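PDB 1IA6: cellulase CEL9M from Clostridium cellulolyticum, which probably catalyses the internal hydrolysis of beta-1,4-glucosidic linkages in cellulose, lichenin and cereal beta-glucans, as a family 9 glycoside hydrolase. Local coordinates for residues 74-79 against 313-318; 79-84 against 320-325; 103-108 against 113-118. All coordinates share one frame; numbering follows the deposited sequence.

Overall arrangement
From the N terminus, helix 64-80 supplies the first partner of two of the contacts. Its residues 74-79 pair with 313-318 in contact 1, and its end, running into helix 82-87, pairs with 320-325 in contact 2. Each closes a loop of well over 200 residues onto helix 306-323; the two closures cross, and their centres are about 8 Å apart, with Leu318 O packing on Phe81 CZ. Contact 3 is local and lies wholly within both long loops: helix 91-107 passes through the seven-residue connection 108-114 into strand 115-119. Contacts 1 and 2 join helices of the barrel; contact 3, its centre about 25 Å from that of contact 1, ties a helix to a small sheet.

Contact 1: 74-79 against 313-318; sequences LGWSLY and ESMVML
Met315 reaches from helix 306-323 to helix 64-80 with its terminal methyl, which settles between Trp76 and Ser77. Its CG stands anti to the backbone N (chi1 -180°) and the chain stays extended beyond, which carries CE across to the other helix. There CE lies 3.5 Å from Trp76 CE3 on the benzo part of the indole and approaches the ring system obliquely; CD2, at the ring fusion, is 4.0 Å away from the same methyl. In the conformer of Ser77 described, one of two, the hydroxyl OG also sits 3.5 Å from Met315 CE, with Met315 SD slightly farther from it. No hydrogen bond spans the contact. In this conformer Ser77 OG instead bonds Ile73 O one turn back in its own helix, and Trp76 NE1 bonds Glu80 OE2 one turn on; the methyl thus meets the indole and a hydroxyl already bonded within its own helix. This is helix-to-helix packing in the (alpha/alpha)6 barrel of the family 9 catalytic module, with the closest CA atoms, those of Ser77 and Met315, 8.6 Å apart. Val316 flanks the indole more loosely, CG2 staying 4.6 Å from Trp76 CZ3. Trp76 is part of a larger aromatic group: Trp215 meets it edge-to-face, and Trp219 also touches its ring. Behind the two helices, Leu74 and Leu78 pack on helix 91-107, while Leu318 packs on helices 327-341 and 413-429. The Trp76 side chain lies about 12 Å from the side chains of the calcium ligands Asp211 and Asp212.

Contact 2: 79-84 against 320-325; sequences YEFKES and YCKQNP
Lys322 grips Glu80 twice with its ammonium group. NZ forms a salt bridge of 2.7 Å to Glu80 OE1, meeting that oxygen nearly along its C-O bond, and donates a second bond of 2.9 Å to the main-chain Glu80 O. This second bond lies in the carbonyl plane on a lone pair, with a C=O...N angle of 119°. The ammonium group thus links the carboxylate and the carbonyl of the same residue. Glu80 reaches this position by a bend at chi2 (-72°), and its other oxygen, OE2, accepts a bond from Trp76 NE1 one turn earlier, which fixes the rotation of the carboxylate; OE2 also lies at the edge of the Tyr79 ring, in its plane. The carbonyl gripped by Lys322 belongs to the C-terminal end of helix 64-80, where a positive charge would be expected to be favourable. Directly after it, Phe81 leaves helical geometry and occupies the N-cap position of helix 82-87, whose first turn is tied by a 2.9 Å bond from Ser84 N to Phe81 O. The contact therefore joins the C-terminal ends of two helices of the (alpha/alpha)6 barrel, 64-80 and 306-323, at the break before helix 82-87.

Outward from the polar group, the aliphatic part of the lysine packs on the Phe81 ring. A turn at chi3 (61°) swings NZ toward Glu80 while CD stays 3.8 Å from Phe81 CE1, approaching obliquely. One face of the same ring carries Glu80 CB, centred above it. Phe81 also packs on Ala424 and Lys428 of helix 413-429, to which Ser84 OG bonds through Ala424 O, while Tyr320 and Cys321 face helix 327-341 and Tyr79 faces helix 152-169.

Contact 3: 103-108 against 113-118; sequences DYFLKS and TTFYYQ
Ser108 and the start of the strand meet tightly, backbone to backbone. Tyr116 N donates to Ser108 O at 3.0 Å, with an N-H...O angle of 162°, and the same oxygen lies 3.3 Å from Phe115 CA in a CA-H...O contact, so one carbonyl takes two neighbouring residues of the strand. Ser108 CB presses in beside it, 3.4 Å from Tyr116 O. Phe115 sets its ring against the end of the helix: with chi1 at -175° the ring is thrown away from its own N and over beside the carbonyl carbon, bringing CE1 to 3.5 Å from Phe105 O, an oxygen lying at the ring edge and in the ring plane. Ser108 itself is held from behind. Its OG donates to Tyr104 O at 2.9 Å from above the carbonyl plane, and its N reaches the same oxygen from the opposite face, while OG also rests over the rim of the Tyr104 ring. The arrangement joins a helix to a strand through a short connection: helix 91-107 ends here, the seven residues 108-114 turn the chain roughly crosswise, and strand 115-119 begins as the middle strand of a three-stranded antiparallel sheet, bonded to strand 143-145 through Phe115 and Tyr117. Farther along, the fit is slacker. Phe105 CD1 comes no nearer than 4.4 Å to Phe115 CZ, and Thr158 of helix 152-169 touches both rings. Tyr104 does not meet the strand directly; a water 2.8 Å from its OH donates to Tyr117 O and spans the remaining distance. On the more exposed side the Tyr116 ring has its edge near Ser108 O and leans on Leu50, and Thr114 OG1 turns back to Asn111 in the connecting loop.

Contact 1: 74-79 against 313-318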
loop_
_atom_site.group_PDB
_atom_site.type_symbol
_atom_site.label_atom_id
_atom_site.label_comp_id
_atom_site.label_asym_id
_atom_site.label_seq_id
_atom_site.Cartn_x
_atom_site.Cartn_y
_atom_site.Cartn_z
ATOM N N LEU A 74 -2.919 -4.728 0.974
ATOM C CA LEU A 74 -4.288 -4.743 1.483
ATOM C C LEU A 74 -4.836 -6.162 1.346
ATOM O O LEU A 74 -5.501 -6.669 2.247
ATOM C CB LEU A 74 -5.171 -3.774 0.695
ATOM C CG LEU A 74 -4.976 -2.284 0.978
ATOM C CD1 LEU A 74 -5.756 -1.472 -0.047
ATOM C CD2 LEU A 74 -5.445 -1.961 2.402
ATOM N N GLY A 75 -4.548 -6.800 0.215
ATOM C CA GLY A 75 -5.009 -8.162 -0.001
ATOM C C GLY A 75 -4.381 -9.120 0.998
ATOM O O GLY A 75 -5.028 -10.055 1.464
ATOM N N TRP A 76 -3.114 -8.887 1.329
ATOM C CA TRP A 76 -2.408 -9.735 2.282
ATOM C C TRP A 76 -3.042 -9.593 3.666
ATOM O O TRP A 76 -3.184 -10.578 4.394
ATOM C CB TRP A 76 -0.921 -9.347 2.328
ATOM C CG TRP A 76 -0.039 -10.313 3.072
ATOM C CD1 TRP A 76 -0.281 -11.635 3.302
ATOM C CD2 TRP A 76 1.256 -10.041 3.627
ATOM N NE1 TRP A 76 0.779 -12.207 3.962
ATOM C CE2 TRP A 76 1.737 -11.252 4.175
ATOM C CE3 TRP A 76 2.057 -8.894 3.711
ATOM C CZ2 TRP A 76 2.985 -11.349 4.801
ATOM C CZ3 TRP A 76 3.301 -8.990 4.336
ATOM C CH2 TRP A 76 3.750 -10.211 4.871
ATOM N N SER A 77 -3.427 -8.369 4.010
ATOM C CA SER A 77 -4.048 -8.086 5.299
ATOM C C SER A 77 -5.335 -8.889 5.471
ATOM O O SER A 77 -5.569 -9.494 6.519
ATOM C CB SER A 77 -4.363 -6.590 5.416
ATOM O OG SER A 77 -3.198 -5.799 5.236
ATOM N N LEU A 78 -6.165 -8.892 4.434
ATOM C CA LEU A 78 -7.438 -9.606 4.466
ATOM C C LEU A 78 -7.219 -11.117 4.516
ATOM O O LEU A 78 -7.930 -11.839 5.215
ATOM C CB LEU A 78 -8.274 -9.248 3.235
ATOM C CG LEU A 78 -9.679 -9.855 3.144
ATOM C CD1 LEU A 78 -10.517 -9.404 4.333
ATOM C CD2 LEU A 78 -10.329 -9.421 1.841
ATOM N N TYR A 79 -6.228 -11.586 3.768
ATOM C CA TYR A 79 -5.907 -13.007 3.714
ATOM C C TYR A 79 -5.412 -13.554 5.051
ATOM O O TYR A 79 -5.829 -14.628 5.483
ATOM C CB TYR A 79 -4.842 -13.261 2.642
ATOM C CG TYR A 79 -4.468 -14.721 2.482
ATOM C CD1 TYR A 79 -5.305 -15.605 1.803
ATOM C CD2 TYR A 79 -3.279 -15.216 3.013
ATOM C CE1 TYR A 79 -4.963 -16.951 1.656
ATOM C CE2 TYR A 79 -2.929 -16.556 2.874
ATOM C CZ TYR A 79 -3.773 -17.415 2.193
ATOM O OH TYR A 79 -3.421 -18.736 2.041
ATOM N N GLU A 313 6.595 -2.384 9.231
ATOM C CA GLU A 313 7.415 -3.378 9.918
ATOM C C GLU A 313 6.561 -4.095 10.962
ATOM O O GLU A 313 6.657 -5.308 11.130
ATOM C CB GLU A 313 8.616 -2.708 10.594
ATOM C CG GLU A 313 9.549 -3.661 11.351
ATOM C CD GLU A 313 10.383 -4.557 10.443
ATOM O OE1 GLU A 313 10.514 -4.258 9.236
ATOM O OE2 GLU A 313 10.932 -5.559 10.949
ATOM N N SER A 314 5.717 -3.343 11.661
ATOM C CA SER A 314 4.862 -3.931 12.684
ATOM C C SER A 314 3.897 -4.951 12.080
ATOM O O SER A 314 3.618 -5.988 12.684
ATOM C CB SER A 314 4.089 -2.834 13.419
ATOM O OG SER A 314 4.985 -1.972 14.105
ATOM N N MET A 315 3.395 -4.666 10.883
ATOM C CA MET A 315 2.480 -5.595 10.231
ATOM C C MET A 315 3.180 -6.925 9.939
ATOM O O MET A 315 2.624 -7.995 10.193
ATOM C CB MET A 315 1.943 -5.006 8.922
ATOM C CG MET A 315 0.981 -5.948 8.211
ATOM S SD MET A 315 0.611 -5.476 6.523
ATOM C CE MET A 315 -0.025 -7.026 5.896
ATOM N N VAL A 316 4.396 -6.857 9.402
ATOM C CA VAL A 316 5.150 -8.066 9.087
ATOM C C VAL A 316 5.397 -8.883 10.354
ATOM O O VAL A 316 5.252 -10.107 10.352
ATOM C CB VAL A 316 6.506 -7.724 8.425
ATOM C CG1 VAL A 316 7.280 -9.003 8.123
ATOM C CG2 VAL A 316 6.268 -6.937 7.140
ATOM N N MET A 317 5.763 -8.207 11.439
ATOM C CA MET A 317 6.005 -8.896 12.701
ATOM C C MET A 317 4.747 -9.598 13.207
ATOM O O MET A 317 4.825 -10.696 13.755
ATOM C CB MET A 317 6.499 -7.914 13.765
ATOM C CG MET A 317 7.857 -7.317 13.467
ATOM S SD MET A 317 8.381 -6.198 14.775
ATOM C CE MET A 317 10.162 -6.172 14.493
ATOM N N LEU A 318 3.586 -8.973 13.028
ATOM C CA LEU A 318 2.342 -9.593 13.488
ATOM C C LEU A 318 1.935 -10.792 12.637
ATOM O O LEU A 318 1.329 -11.739 13.140
ATOM C CB LEU A 318 1.205 -8.565 13.530
ATOM C CG LEU A 318 1.361 -7.471 14.592
ATOM C CD1 LEU A 318 0.088 -6.649 14.659
ATOM C CD2 LEU A 318 1.655 -8.099 15.949
#

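Contact 2: 79-84 against 320-325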
loop_
_atom_site.group_PDB
_atom_site.type_symbol
_atom_site.label_atom_id
_atom_site.label_comp_id
_atom_site.label_asym_id
_atom_site.label_seq_id
_atom_site.Cartn_x
_atom_site.Cartn_y
_atom_site.Cartn_z
ATOM N N TYR A 79 -6.228 -11.586 3.768
ATOM C CA TYR A 79 -5.907 -13.007 3.714
ATOM C C TYR A 79 -5.412 -13.554 5.051
ATOM O O TYR A 79 -5.829 -14.628 5.483
ATOM C CB TYR A 79 -4.842 -13.261 2.642
ATOM C CG TYR A 79 -4.468 -14.721 2.482
ATOM C CD1 TYR A 79 -5.305 -15.605 1.803
ATOM C CD2 TYR A 79 -3.279 -15.216 3.013
ATOM C CE1 TYR A 79 -4.963 -16.951 1.656
ATOM C CE2 TYR A 79 -2.929 -16.556 2.874
ATOM C CZ TYR A 79 -3.773 -17.415 2.193
ATOM O OH TYR A 79 -3.421 -18.736 2.041
ATOM N N GLU A 80 -4.523 -12.814 5.706
ATOM C CA GLU A 80 -3.951 -13.252 6.979
ATOM C C GLU A 80 -4.807 -12.981 8.214
ATOM O O GLU A 80 -4.768 -13.753 9.174
ATOM C CB GLU A 80 -2.585 -12.594 7.199
ATOM C CG GLU A 80 -1.540 -12.878 6.125
ATOM C CD GLU A 80 -0.997 -14.299 6.164
ATOM O OE1 GLU A 80 -1.227 -15.016 7.161
ATOM O OE2 GLU A 80 -0.320 -14.695 5.193
ATOM N N PHE A 81 -5.564 -11.887 8.202
ATOM C CA PHE A 81 -6.383 -11.521 9.356
ATOM C C PHE A 81 -7.864 -11.356 9.029
ATOM O O PHE A 81 -8.521 -10.453 9.545
ATOM C CB PHE A 81 -5.855 -10.218 9.971
ATOM C CG PHE A 81 -4.397 -10.265 10.343
ATOM C CD1 PHE A 81 -3.942 -11.144 11.322
ATOM C CD2 PHE A 81 -3.477 -9.434 9.708
ATOM C CE1 PHE A 81 -2.587 -11.196 11.664
ATOM C CE2 PHE A 81 -2.121 -9.478 10.043
ATOM C CZ PHE A 81 -1.678 -10.363 11.023
ATOM N N LYS A 82 -8.390 -12.241 8.190
ATOM C CA LYS A 82 -9.787 -12.179 7.789
ATOM C C LYS A 82 -10.765 -12.049 8.954
ATOM O O LYS A 82 -11.741 -11.303 8.865
ATOM C CB LYS A 82 -10.146 -13.411 6.958
ATOM C CG LYS A 82 -11.600 -13.457 6.527
ATOM C CD LYS A 82 -11.889 -14.707 5.716
ATOM C CE LYS A 82 -13.383 -14.890 5.505
ATOM N NZ LYS A 82 -13.991 -13.688 4.881
ATOM N N GLU A 83 -10.506 -12.776 10.038
ATOM C CA GLU A 83 -11.376 -12.744 11.214
ATOM C C GLU A 83 -11.556 -11.336 11.759
ATOM O O GLU A 83 -12.643 -10.968 12.207
ATOM C CB GLU A 83 -10.815 -13.638 12.326
ATOM C CG GLU A 83 -10.825 -15.128 12.017
ATOM C CD GLU A 83 -10.021 -15.478 10.779
ATOM O OE1 GLU A 83 -8.838 -15.077 10.697
ATOM O OE2 GLU A 83 -10.575 -16.162 9.890
ATOM N N SER A 84 -10.485 -10.551 11.727
ATOM C CA SER A 84 -10.534 -9.181 12.226
ATOM C C SER A 84 -11.501 -8.323 11.427
ATOM O O SER A 84 -12.193 -7.479 11.990
ATOM C CB SER A 84 -9.141 -8.547 12.188
ATOM O OG SER A 84 -8.246 -9.260 13.018
ATOM N N TYR A 320 4.074 -12.743 11.212
ATOM C CA TYR A 320 5.031 -13.739 11.674
ATOM C C TYR A 320 4.557 -14.360 12.989
ATOM O O TYR A 320 4.688 -15.568 13.198
ATOM C CB TYR A 320 6.399 -13.084 11.885
ATOM C CG TYR A 320 7.453 -14.005 12.448
ATOM C CD1 TYR A 320 8.081 -14.952 11.642
ATOM C CD2 TYR A 320 7.825 -13.929 13.790
ATOM C CE1 TYR A 320 9.061 -15.802 12.160
ATOM C CE2 TYR A 320 8.799 -14.775 14.317
ATOM C CZ TYR A 320 9.413 -15.706 13.495
ATOM O OH TYR A 320 10.389 -16.533 14.009
ATOM N N CYS A 321 4.001 -13.533 13.871
ATOM C CA CYS A 321 3.531 -14.010 15.173
ATOM C C CYS A 321 2.369 -14.999 15.138
ATOM O O CYS A 321 2.074 -15.645 16.143
ATOM C CB CYS A 321 3.167 -12.823 16.070
ATOM S SG CYS A 321 4.611 -11.967 16.734
ATOM N N LYS A 322 1.704 -15.119 13.993
ATOM C CA LYS A 322 0.597 -16.062 13.879
ATOM C C LYS A 322 1.104 -17.478 14.137
ATOM O O LYS A 322 0.473 -18.250 14.860
ATOM C CB LYS A 322 -0.028 -15.998 12.483
ATOM C CG LYS A 322 -0.825 -14.732 12.213
ATOM C CD LYS A 322 -1.385 -14.721 10.796
ATOM C CE LYS A 322 -2.326 -15.896 10.553
ATOM N NZ LYS A 322 -2.853 -15.899 9.157
ATOM N N GLN A 323 2.249 -17.810 13.551
ATOM C CA GLN A 323 2.824 -19.139 13.717
ATOM C C GLN A 323 3.936 -19.200 14.757
ATOM O O GLN A 323 4.144 -20.236 15.384
ATOM C CB GLN A 323 3.358 -19.652 12.379
ATOM C CG GLN A 323 2.299 -19.774 11.299
ATOM C CD GLN A 323 2.806 -20.499 10.070
ATOM O OE1 GLN A 323 3.859 -20.163 9.526
ATOM N NE2 GLN A 323 2.053 -21.500 9.621
ATOM N N ASN A 324 4.645 -18.093 14.939
ATOM C CA ASN A 324 5.742 -18.039 15.895
ATOM C C ASN A 324 5.540 -16.875 16.856
ATOM O O ASN A 324 6.181 -15.832 16.730
ATOM C CB ASN A 324 7.066 -17.867 15.149
ATOM C CG ASN A 324 7.327 -18.987 14.156
ATOM O OD1 ASN A 324 7.997 -18.790 13.142
ATOM N ND2 ASN A 324 6.806 -20.173 14.450
ATOM N N PRO A 325 4.633 -17.035 17.830
ATOM C CA PRO A 325 4.383 -15.961 18.793
ATOM C C PRO A 325 5.650 -15.601 19.563
ATOM O O PRO A 325 6.252 -16.449 20.221
ATOM C CB PRO A 325 3.308 -16.553 19.699
ATOM C CG PRO A 325 2.581 -17.499 18.790
ATOM C CD PRO A 325 3.713 -18.162 18.053
#

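Contact 3: 103-108 against 113-118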
loop_
_atom_site.group_PDB
_atom_site.type_symbol
_atom_site.label_atom_id
_atom_site.label_comp_id
_atom_site.label_asym_id
_atom_site.label_seq_id
_atom_site.Cartn_x
_atom_site.Cartn_y
_atom_site.Cartn_z
ATOM N N ASP A 103 -10.172 -4.234 -10.783
ATOM C CA ASP A 103 -10.907 -3.927 -12.012
ATOM C C ASP A 103 -10.005 -3.089 -12.915
ATOM O O ASP A 103 -9.999 -3.246 -14.139
ATOM C CB ASP A 103 -12.178 -3.124 -11.714
ATOM C CG ASP A 103 -13.329 -3.991 -11.242
ATOM O OD1 ASP A 103 -13.233 -5.231 -11.338
ATOM O OD2 ASP A 103 -14.341 -3.420 -10.785
ATOM N N TYR A 104 -9.251 -2.188 -12.294
ATOM C CA TYR A 104 -8.336 -1.309 -13.011
ATOM C C TYR A 104 -7.169 -2.100 -13.604
ATOM O O TYR A 104 -6.795 -1.891 -14.756
ATOM C CB TYR A 104 -7.843 -0.215 -12.053
ATOM C CG TYR A 104 -6.726 0.667 -12.569
ATOM C CD1 TYR A 104 -6.884 1.440 -13.722
ATOM C CD2 TYR A 104 -5.516 0.753 -11.879
ATOM C CE1 TYR A 104 -5.862 2.279 -14.171
ATOM C CE2 TYR A 104 -4.490 1.587 -12.320
ATOM C CZ TYR A 104 -4.669 2.347 -13.465
ATOM O OH TYR A 104 -3.653 3.172 -13.898
ATOM N N PHE A 105 -6.600 -3.018 -12.829
ATOM C CA PHE A 105 -5.489 -3.819 -13.332
ATOM C C PHE A 105 -5.906 -4.654 -14.544
ATOM O O PHE A 105 -5.150 -4.779 -15.511
ATOM C CB PHE A 105 -4.948 -4.752 -12.244
ATOM C CG PHE A 105 -4.424 -4.038 -11.032
ATOM C CD1 PHE A 105 -3.825 -2.782 -11.143
ATOM C CD2 PHE A 105 -4.516 -4.623 -9.778
ATOM C CE1 PHE A 105 -3.329 -2.122 -10.016
ATOM C CE2 PHE A 105 -4.025 -3.973 -8.645
ATOM C CZ PHE A 105 -3.431 -2.722 -8.765
ATOM N N LEU A 106 -7.105 -5.226 -14.487
ATOM C CA LEU A 106 -7.600 -6.047 -15.587
ATOM C C LEU A 106 -7.806 -5.221 -16.855
ATOM O O LEU A 106 -7.456 -5.664 -17.947
ATOM C CB LEU A 106 -8.905 -6.746 -15.187
ATOM C CG LEU A 106 -8.771 -7.856 -14.136
ATOM C CD1 LEU A 106 -10.150 -8.389 -13.763
ATOM C CD2 LEU A 106 -7.895 -8.973 -14.682
ATOM N N LYS A 107 -8.363 -4.023 -16.710
ATOM C CA LYS A 107 -8.589 -3.147 -17.857
ATOM C C LYS A 107 -7.260 -2.689 -18.464
ATOM O O LYS A 107 -7.162 -2.451 -19.671
ATOM C CB LYS A 107 -9.416 -1.928 -17.430
ATOM C CG LYS A 107 -10.839 -2.289 -17.022
ATOM C CD LYS A 107 -11.550 -1.143 -16.318
ATOM C CE LYS A 107 -11.751 0.054 -17.229
ATOM N NZ LYS A 107 -12.517 1.125 -16.528
ATOM N N SER A 108 -6.238 -2.582 -17.623
ATOM C CA SER A 108 -4.916 -2.147 -18.066
ATOM C C SER A 108 -4.111 -3.256 -18.745
ATOM O O SER A 108 -2.984 -3.026 -19.172
ATOM C CB SER A 108 -4.117 -1.603 -16.874
ATOM O OG SER A 108 -4.788 -0.516 -16.254
ATOM N N THR A 113 0.398 -9.831 -23.447
ATOM C CA THR A 113 1.745 -9.292 -23.288
ATOM C C THR A 113 1.845 -7.778 -23.110
ATOM O O THR A 113 2.913 -7.198 -23.318
ATOM C CB THR A 113 2.644 -9.697 -24.478
ATOM O OG1 THR A 113 2.068 -9.215 -25.697
ATOM C CG2 THR A 113 2.786 -11.213 -24.548
ATOM N N THR A 114 0.754 -7.135 -22.712
ATOM C CA THR A 114 0.781 -5.687 -22.527
ATOM C C THR A 114 0.158 -5.267 -21.206
ATOM O O THR A 114 -0.855 -5.822 -20.785
ATOM C CB THR A 114 0.021 -4.969 -23.654
ATOM O OG1 THR A 114 0.516 -5.415 -24.922
ATOM C CG2 THR A 114 0.205 -3.458 -23.539
ATOM N N PHE A 115 0.777 -4.291 -20.549
ATOM C CA PHE A 115 0.252 -3.783 -19.289
ATOM C C PHE A 115 0.596 -2.314 -19.116
ATOM O O PHE A 115 1.770 -1.959 -18.985
ATOM C CB PHE A 115 0.818 -4.557 -18.098
ATOM C CG PHE A 115 0.214 -4.151 -16.784
ATOM C CD1 PHE A 115 -1.121 -4.428 -16.507
ATOM C CD2 PHE A 115 0.967 -3.467 -15.836
ATOM C CE1 PHE A 115 -1.702 -4.024 -15.303
ATOM C CE2 PHE A 115 0.396 -3.058 -14.627
ATOM C CZ PHE A 115 -0.939 -3.337 -14.362
ATOM N N TYR A 116 -0.432 -1.468 -19.127
ATOM C CA TYR A 116 -0.260 -0.030 -18.941
ATOM C C TYR A 116 -0.157 0.187 -17.443
ATOM O O TYR A 116 -0.969 -0.355 -16.687
ATOM C CB TYR A 116 -1.470 0.713 -19.500
ATOM C CG TYR A 116 -1.505 0.717 -21.009
ATOM C CD1 TYR A 116 -0.742 1.629 -21.735
ATOM C CD2 TYR A 116 -2.264 -0.219 -21.711
ATOM C CE1 TYR A 116 -0.730 1.613 -23.127
ATOM C CE2 TYR A 116 -2.258 -0.244 -23.107
ATOM C CZ TYR A 116 -1.489 0.676 -23.805
ATOM O OH TYR A 116 -1.470 0.663 -25.181
ATOM N N TYR A 117 0.825 0.973 -16.999
ATOM C CA TYR A 117 0.976 1.163 -15.560
ATOM C C TYR A 117 1.119 2.578 -15.012
ATOM O O TYR A 117 1.348 2.756 -13.818
ATOM C CB TYR A 117 2.108 0.271 -15.038
ATOM C CG TYR A 117 3.491 0.559 -15.580
ATOM C CD1 TYR A 117 4.241 1.631 -15.101
ATOM C CD2 TYR A 117 4.079 -0.288 -16.524
ATOM C CE1 TYR A 117 5.551 1.849 -15.541
ATOM C CE2 TYR A 117 5.380 -0.081 -16.970
ATOM C CZ TYR A 117 6.112 0.985 -16.472
ATOM O OH TYR A 117 7.408 1.173 -16.890
ATOM N N GLN A 118 0.998 3.587 -15.865
ATOM C CA GLN A 118 1.037 4.954 -15.367
ATOM C C GLN A 118 0.173 5.859 -16.213
ATOM O O GLN A 118 0.328 5.930 -17.432
ATOM C CB GLN A 118 2.453 5.545 -15.294
ATOM C CG GLN A 118 2.413 6.926 -14.596
ATOM C CD GLN A 118 3.771 7.551 -14.325
ATOM O OE1 GLN A 118 4.706 6.880 -13.888
ATOM N NE2 GLN A 118 3.875 8.856 -14.562
HETATM O O HOH W 1 -1.276 2.960 -12.350
#